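PDB 5UID: aminotransferase TlmJ from Streptoalloteichus hindustanus, which probably catalyses the pyridoxal 5'-phosphate-dependent transfer of amino groups as a member of the DegT/DnrJ/EryC1 aminotransferase family. Local coordinates for residues 61-64 against 65-69. Sequence-based numbering, arbitrary orientation.
Sequences CTEG and LFLSM
Leu65 N donates to Cys61 O at 2.7 Å, the first of four backbone bonds that join 61-64 to 65-68 within one alpha helix. Phe66 N to Thr62 O is the straightest of the four, with an N-H...O angle of 167°, and Leu67 N to Glu63 O and Ser68 N to Gly64 O carry the run on. Ser68 OG folds back on its own helix, its chi1 of 68° setting the hydroxyl between backbone N and carbonyl carbon, and this buried group finds its partner in Leu65 O at 2.7 Å. Met69 N, continuing the helical run, reaches that oxygen from the same face of its carbonyl plane, giving Leu65 O two donors. The helix, 61-72, follows strand 55-58 at the edge of the central sheet, as in fold-type I aminotransferases, and its first turn meets the cofactor: Cys61 N and Thr62 N each donate to a phosphate oxygen of the modified lysine at position 187. The positive end of the helix dipole there probably helps stabilise the phosphate charge. Glu63 OE2 forms a salt bridge with Arg243 NH2 and a hydrogen bond with Ser245 OG, both of its own chain. Thr62 and Phe66 run side by side: methyl CG2 of Thr62, anti to the backbone N, lies 3.8 Å from Phe66 CE1, while Thr62 O sits in the ring plane at its edge, 3.3 Å from Phe66 CD1. With alanine at Phe66, Thr62 CG2 would probably lose its ring neighbour and a gap open toward Ala93 of helix 88-95. Round the helix, Cys61 SG touches Leu65 CD1 at 4.2 Å, and both side chains pack on Val180 of strand 178-182.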
# COMPACT_ATOMS: atom_id res chain seq x y z
N CYS A 61 4.03 -7.05 1.76
CA CYS A 61 5.00 -7.64 2.68
C CYS A 61 6.00 -6.61 3.17
O CYS A 61 6.37 -6.60 4.35
CB CYS A 61 5.71 -8.81 2.02
SG CYS A 61 6.86 -9.69 3.11
N THR A 62 6.47 -5.74 2.27
CA THR A 62 7.40 -4.68 2.68
C THR A 62 6.80 -3.84 3.80
O THR A 62 7.48 -3.55 4.79
CB THR A 62 7.75 -3.80 1.48
OG1 THR A 62 8.32 -4.61 0.45
CG2 THR A 62 8.74 -2.72 1.90
N GLU A 63 5.53 -3.46 3.66
CA GLU A 63 4.87 -2.71 4.71
C GLU A 63 4.78 -3.53 5.99
O GLU A 63 4.94 -3.00 7.09
CB GLU A 63 3.48 -2.28 4.25
CG GLU A 63 2.77 -1.36 5.21
CD GLU A 63 3.39 0.02 5.29
OE1 GLU A 63 4.15 0.39 4.37
OE2 GLU A 63 3.11 0.73 6.28
N GLY A 64 4.52 -4.83 5.86
CA GLY A 64 4.54 -5.70 7.03
C GLY A 64 5.90 -5.77 7.68
O GLY A 64 6.01 -5.87 8.91
N LEU A 65 6.97 -5.71 6.88
CA LEU A 65 8.32 -5.71 7.45
C LEU A 65 8.61 -4.39 8.16
O LEU A 65 9.18 -4.39 9.26
CB LEU A 65 9.35 -5.97 6.35
CG LEU A 65 9.39 -7.39 5.76
CD1 LEU A 65 10.17 -7.41 4.46
CD2 LEU A 65 9.99 -8.38 6.76
N PHE A 66 8.24 -3.26 7.55
CA PHE A 66 8.42 -1.97 8.20
C PHE A 66 7.63 -1.90 9.50
O PHE A 66 8.14 -1.39 10.51
CB PHE A 66 7.99 -0.84 7.26
CG PHE A 66 9.10 -0.31 6.39
CD1 PHE A 66 9.53 -1.03 5.29
CD2 PHE A 66 9.69 0.91 6.66
CE1 PHE A 66 10.54 -0.55 4.48
CE2 PHE A 66 10.70 1.40 5.86
CZ PHE A 66 11.13 0.67 4.77
N LEU A 67 6.40 -2.41 9.50
CA LEU A 67 5.58 -2.37 10.71
C LEU A 67 6.21 -3.19 11.83
O LEU A 67 6.21 -2.76 13.00
CB LEU A 67 4.17 -2.87 10.42
CG LEU A 67 3.26 -1.96 9.60
CD1 LEU A 67 1.95 -2.67 9.28
CD2 LEU A 67 3.00 -0.65 10.32
N SER A 68 6.76 -4.36 11.50
CA SER A 68 7.33 -5.21 12.54
C SER A 68 8.52 -4.54 13.22
O SER A 68 8.68 -4.64 14.44
CB SER A 68 7.73 -6.57 11.95
OG SER A 68 8.81 -6.43 11.05
N MSE A 69 9.35 -3.85 12.44
CA MSE A 69 10.49 -3.13 13.01
C MSE A 69 10.01 -1.97 13.87
O MSE A 69 10.66 -1.59 14.85
CB MSE A 69 11.42 -2.63 11.91
CG MSE A 69 12.13 -3.74 11.13
SE MSE A 69 13.19 -4.93 12.28
CE MSE A 69 12.19 -6.58 11.99